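Nicotinate phosphoribosyltransferase (Saccharomyces cerevisiae, PDB 1VLP) catalyses the ATP-dependent synthesis of nicotinate D-ribonucleotide from nicotinic acid and phosphoribosyl diphosphate, the first step of NAD biosynthesis from this vitamin. Local coordinates at residues A[397-405]-A[413-424]. Numbering follows the deposited sequence.
Sequences GNHAIKISD and DPATVKRVKEEL
His399 lies flat against Asp413: CB of Asp413 sits over one face of the imidazole, 3.6 Å from its centroid, in a CH-pi contact. The carboxylate continues the stack, its plane only 8° from that of the ring. Thr416 OG1 approaches His399 CD2 obliquely, at 3.4 Å.

The polar contacts gather at the start of helix 414-423, where Asp413 is the N-cap. Its CG stands anti to the backbone N (chi1 179°), which carries the carboxylate to the first turn and against the imidazole. Asp413 OD2 accepts from the backbone N of Thr416 at 3.0 Å, from above the carboxylate plane. Thr416 OG1 meets the same oxygen on the anti side, at 2.7 Å. Two bonds thus grip one oxygen and fix the plate stacked on the histidine. With an alanine in place of Asp413, Thr416 N and OG1 would probably lose the acceptor they share, leaving the first turn less firmly capped and the imidazole without its stacked carboxylate. A water joins the backbones, donating to Ala400 O and accepting from Asp413 N; the Ala400 side chain points away and touches helix 244-254.

Farther along, the contact is purely apolar. Ile401 spreads its two branches over the helix: CG2 rests on Thr416 CG2 and on Val417 CG2, while CD1 meets Val420 CG2 tip to tip at 3.6 Å. Ile403 CD1 lies 3.7 Å from Val420 CG1, so that Val420 serves both isoleucines.

The whole is an N-capped amphipathic helix near the C-terminus, packed along the extended segment that leaves edge strand 398-399 of the antiparallel sheet.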
loop_
_atom_site.group_PDB
_atom_site.type_symbol
_atom_site.label_atom_id
_atom_site.label_comp_id
_atom_site.label_asym_id
_atom_site.label_seq_id
_atom_site.Cartn_x
_atom_site.Cartn_y
_atom_site.Cartn_z
ATOM N N GLY A 397 -20.811 -10.379 -3.169
ATOM C CA GLY A 397 -22.037 -9.604 -3.040
ATOM C C GLY A 397 -22.229 -8.910 -1.707
ATOM O O GLY A 397 -23.154 -8.081 -1.579
ATOM N N ASN A 398 -21.368 -9.192 -0.741
ATOM C CA ASN A 398 -21.475 -8.630 0.610
ATOM C C ASN A 398 -20.638 -7.384 0.703
ATOM O O ASN A 398 -19.606 -7.267 0.060
ATOM C CB ASN A 398 -20.965 -9.611 1.656
ATOM C CG ASN A 398 -21.770 -10.874 1.718
ATOM O OD1 ASN A 398 -22.994 -10.841 1.633
ATOM N ND2 ASN A 398 -21.112 -11.993 1.897
ATOM N N HIS A 399 -21.072 -6.435 1.513
ATOM C CA HIS A 399 -20.319 -5.187 1.695
ATOM C C HIS A 399 -18.974 -5.438 2.394
ATOM O O HIS A 399 -18.926 -6.188 3.374
ATOM C CB HIS A 399 -21.111 -4.233 2.583
ATOM C CG HIS A 399 -22.385 -3.749 1.974
ATOM N ND1 HIS A 399 -22.407 -2.954 0.852
ATOM C CD2 HIS A 399 -23.677 -3.964 2.319
ATOM C CE1 HIS A 399 -23.669 -2.681 0.541
ATOM N NE2 HIS A 399 -24.453 -3.291 1.410
ATOM N N ALA A 400 -17.919 -4.779 1.926
ATOM C CA ALA A 400 -16.603 -4.808 2.565
ATOM C C ALA A 400 -16.463 -3.486 3.325
ATOM O O ALA A 400 -16.781 -2.429 2.773
ATOM C CB ALA A 400 -15.504 -4.944 1.550
ATOM N N ILE A 401 -15.997 -3.541 4.574
ATOM C CA ILE A 401 -15.904 -2.320 5.410
ATOM C C ILE A 401 -14.632 -2.279 6.217
ATOM O O ILE A 401 -13.998 -3.303 6.429
ATOM C CB ILE A 401 -17.079 -2.196 6.413
ATOM C CG1 ILE A 401 -17.091 -3.373 7.436
ATOM C CG2 ILE A 401 -18.390 -2.110 5.666
ATOM C CD1 ILE A 401 -17.648 -3.058 8.751
ATOM N N LYS A 402 -14.296 -1.068 6.674
ATOM C CA LYS A 402 -13.171 -0.834 7.546
ATOM C C LYS A 402 -13.607 0.113 8.658
ATOM O O LYS A 402 -14.245 1.166 8.399
ATOM C CB LYS A 402 -11.996 -0.225 6.792
ATOM C CG LYS A 402 -10.812 -0.017 7.696
ATOM C CD LYS A 402 -9.539 0.206 6.936
ATOM C CE LYS A 402 -9.576 1.467 6.189
ATOM N NZ LYS A 402 -8.174 1.932 6.005
ATOM N N ILE A 403 -13.253 -0.234 9.888
ATOM C CA ILE A 403 -13.621 0.583 11.029
ATOM C C ILE A 403 -12.486 1.570 11.286
ATOM O O ILE A 403 -12.731 2.777 11.404
ATOM C CB ILE A 403 -13.963 -0.265 12.277
ATOM C CG1 ILE A 403 -15.275 -1.023 12.035
ATOM C CG2 ILE A 403 -14.083 0.625 13.513
ATOM C CD1 ILE A 403 -15.537 -2.091 13.000
ATOM N N SER A 404 -11.247 1.062 11.319
ATOM C CA SER A 404 -10.028 1.829 11.653
ATOM C C SER A 404 -10.032 2.174 13.140
ATOM O O SER A 404 -10.952 1.842 13.850
ATOM C CB SER A 404 -9.834 3.114 10.825
ATOM O OG SER A 404 -10.404 4.234 11.461
ATOM N N ASP A 405 -8.943 2.803 13.595
ATOM C CA ASP A 405 -8.802 3.279 14.984
ATOM C C ASP A 405 -9.223 4.758 15.138
ATOM O O ASP A 405 -9.292 5.267 16.254
ATOM C CB ASP A 405 -7.349 3.088 15.450
ATOM C CG ASP A 405 -7.063 1.669 15.986
ATOM O OD1 ASP A 405 -8.004 0.920 16.256
ATOM O OD2 ASP A 405 -5.867 1.355 16.173
ATOM N N ASP A 413 -20.345 0.666 3.682
ATOM C CA ASP A 413 -21.783 0.726 3.892
ATOM C C ASP A 413 -22.068 1.033 5.352
ATOM O O ASP A 413 -21.644 0.260 6.212
ATOM C CB ASP A 413 -22.411 -0.603 3.556
ATOM C CG ASP A 413 -23.860 -0.602 3.775
ATOM O OD1 ASP A 413 -24.562 0.149 3.065
ATOM O OD2 ASP A 413 -24.325 -1.351 4.667
ATOM N N PRO A 414 -22.711 2.193 5.643
ATOM C CA PRO A 414 -23.033 2.580 7.034
ATOM C C PRO A 414 -23.774 1.565 7.879
ATOM O O PRO A 414 -23.463 1.386 9.069
ATOM C CB PRO A 414 -23.889 3.838 6.855
ATOM C CG PRO A 414 -23.380 4.455 5.606
ATOM C CD PRO A 414 -23.018 3.290 4.696
ATOM N N ALA A 415 -24.770 0.921 7.294
ATOM C CA ALA A 415 -25.570 -0.052 8.018
ATOM C C ALA A 415 -24.680 -1.207 8.491
ATOM O O ALA A 415 -24.809 -1.695 9.636
ATOM C CB ALA A 415 -26.692 -0.582 7.117
ATOM N N THR A 416 -23.786 -1.635 7.597
ATOM C CA THR A 416 -22.883 -2.736 7.882
ATOM C C THR A 416 -21.911 -2.336 8.975
ATOM O O THR A 416 -21.639 -3.111 9.907
ATOM C CB THR A 416 -22.136 -3.174 6.612
ATOM O OG1 THR A 416 -23.110 -3.562 5.613
ATOM C CG2 THR A 416 -21.208 -4.325 6.890
ATOM N N VAL A 417 -21.388 -1.127 8.869
ATOM C CA VAL A 417 -20.412 -0.619 9.843
ATOM C C VAL A 417 -21.075 -0.577 11.245
ATOM O O VAL A 417 -20.488 -1.014 12.262
ATOM C CB VAL A 417 -19.895 0.782 9.425
ATOM C CG1 VAL A 417 -19.130 1.446 10.560
ATOM C CG2 VAL A 417 -19.018 0.687 8.131
ATOM N N LYS A 418 -22.294 -0.023 11.309
ATOM C CA LYS A 418 -23.068 -0.067 12.537
ATOM C C LYS A 418 -23.273 -1.465 13.136
ATOM O O LYS A 418 -23.077 -1.630 14.357
ATOM C CB LYS A 418 -24.439 0.572 12.302
ATOM C CG LYS A 418 -25.353 0.490 13.502
ATOM C CD LYS A 418 -26.547 1.382 13.340
ATOM C CE LYS A 418 -27.653 0.916 14.262
ATOM N NZ LYS A 418 -28.663 1.977 14.404
ATOM N N ARG A 419 -23.716 -2.413 12.322
ATOM C CA ARG A 419 -23.957 -3.801 12.716
ATOM C C ARG A 419 -22.676 -4.442 13.278
ATOM O O ARG A 419 -22.722 -5.162 14.264
ATOM C CB ARG A 419 -24.309 -4.677 11.508
ATOM C CG ARG A 419 -25.693 -4.586 10.877
ATOM C CD ARG A 419 -25.981 -5.773 9.902
ATOM N NE ARG A 419 -24.852 -6.224 9.042
ATOM C CZ ARG A 419 -23.995 -7.207 9.336
ATOM N NH1 ARG A 419 -24.075 -7.852 10.487
ATOM N NH2 ARG A 419 -23.038 -7.551 8.482
ATOM N N VAL A 420 -21.550 -4.196 12.607
ATOM C CA VAL A 420 -20.239 -4.761 12.977
ATOM C C VAL A 420 -19.739 -4.163 14.295
ATOM O O VAL A 420 -19.295 -4.898 15.178
ATOM C CB VAL A 420 -19.158 -4.601 11.845
ATOM C CG1 VAL A 420 -17.757 -4.997 12.326
ATOM C CG2 VAL A 420 -19.505 -5.434 10.647
ATOM N N LYS A 421 -19.839 -2.848 14.457
ATOM C CA LYS A 421 -19.459 -2.221 15.731
ATOM C C LYS A 421 -20.208 -2.833 16.922
ATOM O O LYS A 421 -19.636 -3.018 18.015
ATOM C CB LYS A 421 -19.694 -0.727 15.684
ATOM C CG LYS A 421 -18.652 0.028 14.934
ATOM C CD LYS A 421 -19.159 1.424 14.673
ATOM C CE LYS A 421 -18.119 2.367 14.230
ATOM N NZ LYS A 421 -18.795 3.687 13.982
ATOM N N GLU A 422 -21.466 -3.201 16.683
ATOM C CA GLU A 422 -22.299 -3.853 17.691
ATOM C C GLU A 422 -21.802 -5.266 17.962
ATOM O O GLU A 422 -21.536 -5.602 19.123
ATOM C CB GLU A 422 -23.754 -3.863 17.228
ATOM C CG GLU A 422 -24.359 -2.457 17.179
ATOM C CD GLU A 422 -25.768 -2.378 16.563
ATOM O OE1 GLU A 422 -26.312 -3.418 16.087
ATOM O OE2 GLU A 422 -26.323 -1.244 16.552
ATOM N N GLU A 423 -21.617 -6.055 16.891
ATOM C CA GLU A 423 -21.134 -7.448 16.987
ATOM C C GLU A 423 -19.774 -7.545 17.677
ATOM O O GLU A 423 -19.532 -8.497 18.431
ATOM C CB GLU A 423 -21.123 -8.135 15.626
ATOM C CG GLU A 423 -22.519 -8.390 15.015
ATOM C CD GLU A 423 -22.497 -8.747 13.531
ATOM O OE1 GLU A 423 -21.391 -9.022 12.974
ATOM O OE2 GLU A 423 -23.596 -8.749 12.910
ATOM N N LEU A 424 -18.916 -6.554 17.468
ATOM C CA LEU A 424 -17.568 -6.523 18.072
ATOM C C LEU A 424 -17.517 -5.815 19.422
ATOM O O LEU A 424 -16.440 -5.669 20.020
ATOM C CB LEU A 424 -16.558 -5.875 17.103
ATOM C CG LEU A 424 -16.482 -6.667 15.794
ATOM C CD1 LEU A 424 -15.389 -6.155 14.907
ATOM C CD2 LEU A 424 -16.367 -8.191 16.043
HETATM O O HOH W 1 -19.294 -1.419 2.118
#